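Local coordinates for cAMP-dependent protein kinase regulatory subunit (Saccharomyces cerevisiae, PDB 6XQK), which probably inhibits the kinase's catalytic subunits until cAMP binds, and assembles with copies of itself through this docking and dimerization domain, at residues Phe29-Phe32 with Ser33-Phe37. Sequence-based numbering, arbitrary orientation.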
loop_
_atom_site.group_PDB
_atom_site.type_symbol
_atom_site.label_atom_id
_atom_site.label_comp_id
_atom_site.label_asym_id
_atom_site.label_seq_id
_atom_site.Cartn_x
_atom_site.Cartn_y
_atom_site.Cartn_z
ATOM N N PHE A 29 0.844 -14.587 1.396
ATOM C CA PHE A 29 1.332 -14.133 0.094
ATOM C C PHE A 29 0.899 -12.709 -0.235
ATOM O O PHE A 29 1.746 -11.918 -0.612
ATOM C CB PHE A 29 0.903 -15.122 -1.027
ATOM C CG PHE A 29 1.430 -14.771 -2.402
ATOM C CD1 PHE A 29 0.741 -13.897 -3.226
ATOM C CD2 PHE A 29 2.623 -15.299 -2.860
ATOM C CE1 PHE A 29 1.245 -13.537 -4.470
ATOM C CE2 PHE A 29 3.113 -14.955 -4.116
ATOM C CZ PHE A 29 2.423 -14.073 -4.913
ATOM N N LEU A 30 -0.400 -12.383 -0.111
ATOM C CA LEU A 30 -0.891 -11.048 -0.436
ATOM C C LEU A 30 -0.287 -9.956 0.426
ATOM O O LEU A 30 0.071 -8.912 -0.108
ATOM C CB LEU A 30 -2.415 -10.954 -0.414
ATOM C CG LEU A 30 -3.185 -11.696 -1.496
ATOM C CD1 LEU A 30 -4.686 -11.507 -1.294
ATOM C CD2 LEU A 30 -2.743 -11.253 -2.895
ATOM N N GLN A 31 -0.167 -10.178 1.739
ATOM C CA GLN A 31 0.422 -9.173 2.635
ATOM C C GLN A 31 1.905 -8.969 2.360
ATOM O O GLN A 31 2.372 -7.839 2.321
ATOM C CB GLN A 31 0.205 -9.536 4.108
ATOM C CG GLN A 31 0.558 -8.422 5.076
ATOM C CD GLN A 31 -0.324 -7.228 4.888
ATOM O OE1 GLN A 31 -1.522 -7.254 5.195
ATOM N NE2 GLN A 31 0.242 -6.146 4.361
ATOM N N PHE A 32 2.635 -10.046 2.118
ATOM C CA PHE A 32 4.053 -9.967 1.790
ATOM C C PHE A 32 4.252 -9.209 0.474
ATOM O O PHE A 32 5.161 -8.371 0.376
ATOM C CB PHE A 32 4.646 -11.380 1.649
ATOM C CG PHE A 32 6.110 -11.413 1.267
ATOM C CD1 PHE A 32 6.496 -11.407 -0.059
ATOM C CD2 PHE A 32 7.093 -11.478 2.234
ATOM C CE1 PHE A 32 7.837 -11.419 -0.410
ATOM C CE2 PHE A 32 8.434 -11.501 1.880
ATOM C CZ PHE A 32 8.799 -11.485 0.560
ATOM N N SER A 33 3.429 -9.534 -0.542
ATOM C CA SER A 33 3.532 -8.926 -1.857
ATOM C C SER A 33 3.169 -7.446 -1.838
ATOM O O SER A 33 3.870 -6.658 -2.447
ATOM C CB SER A 33 2.670 -9.672 -2.863
ATOM O OG SER A 33 3.030 -11.040 -2.863
ATOM N N ALA A 34 2.120 -7.058 -1.113
ATOM C CA ALA A 34 1.750 -5.652 -0.982
ATOM C C ALA A 34 2.884 -4.897 -0.258
ATOM O O ALA A 34 3.310 -3.853 -0.738
ATOM C CB ALA A 34 0.442 -5.506 -0.212
ATOM N N ASN A 35 3.419 -5.469 0.840
ATOM C CA ASN A 35 4.519 -4.839 1.556
ATOM C C ASN A 35 5.755 -4.666 0.675
ATOM O O ASN A 35 6.417 -3.624 0.741
ATOM C CB ASN A 35 4.871 -5.622 2.812
ATOM C CG ASN A 35 3.838 -5.548 3.910
ATOM O OD1 ASN A 35 2.813 -4.863 3.810
ATOM N ND2 ASN A 35 4.070 -6.272 4.978
ATOM N N TYR A 36 6.053 -5.680 -0.157
ATOM C CA TYR A 36 7.194 -5.648 -1.066
ATOM C C TYR A 36 7.087 -4.492 -2.114
ATOM O O TYR A 36 8.036 -3.709 -2.301
ATOM C CB TYR A 36 7.355 -7.019 -1.769
ATOM C CG TYR A 36 8.450 -7.019 -2.824
ATOM C CD1 TYR A 36 9.779 -7.237 -2.478
ATOM C CD2 TYR A 36 8.166 -6.727 -4.152
ATOM C CE1 TYR A 36 10.799 -7.138 -3.419
ATOM C CE2 TYR A 36 9.174 -6.666 -5.112
ATOM C CZ TYR A 36 10.490 -6.879 -4.743
ATOM O OH TYR A 36 11.482 -6.800 -5.690
ATOM N N PHE A 37 5.943 -4.408 -2.797
ATOM C CA PHE A 37 5.723 -3.402 -3.830
ATOM C C PHE A 37 5.593 -1.998 -3.279
ATOM O O PHE A 37 6.104 -1.045 -3.890
ATOM C CB PHE A 37 4.550 -3.791 -4.723
ATOM C CG PHE A 37 4.986 -4.873 -5.687
ATOM C CD1 PHE A 37 5.990 -4.634 -6.622
ATOM C CD2 PHE A 37 4.446 -6.135 -5.621
ATOM C CE1 PHE A 37 6.402 -5.629 -7.497
ATOM C CE2 PHE A 37 4.868 -7.133 -6.500
ATOM C CZ PHE A 37 5.851 -6.874 -7.420
#
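F29 and S33, like Q31 and N35, meet one turn apart within the first turns of helix 29-49, the second helix of the docking and dimerization domain, so this is a local i to i+4 contact. Four i+4 backbone hydrogen bonds join 29-32 to 33-37, for example A34 N to L30 O at 2.9 Å and Y36 N to F32 O at 2.9 Å. F29 O accepts twice: S33 N donates at 2.9 Å, and S33 OG at 2.7 Å from above the carbonyl plane. OG, anti to its own carbonyl carbon (chi1 -55°), is turned back toward F29 O, and that bond gives the buried hydroxyl an acceptor within the helix. The same OG lies over one face of the F29 ring, displaced toward the rim, 3.5 Å from F29 CE1. On another side of the helix, Q31 NE2 donates to N35 OD1 at 2.9 Å. The bond is bent, 141° at the hydrogen; N35 OD1 lies near the Q31 amide plane, whereas NE2 sits above the plane of the N35 carbonyl, and the two amides are turned 42° apart. N35 ND2 bonds E42 of the third subunit, so both ends of the N35 amide are engaged. A leucine here would probably leave Q31 NE2 and that E42 carboxylate without this partner and free the Q31 amide to turn. F29 and S33 lie where helix 8-24 and the second subunit meet, and A34 packs on L41 of that subunit. The two-helix RIIa fold probably pairs into a four-helix bundle, as in its relatives; N35 adds a further interface.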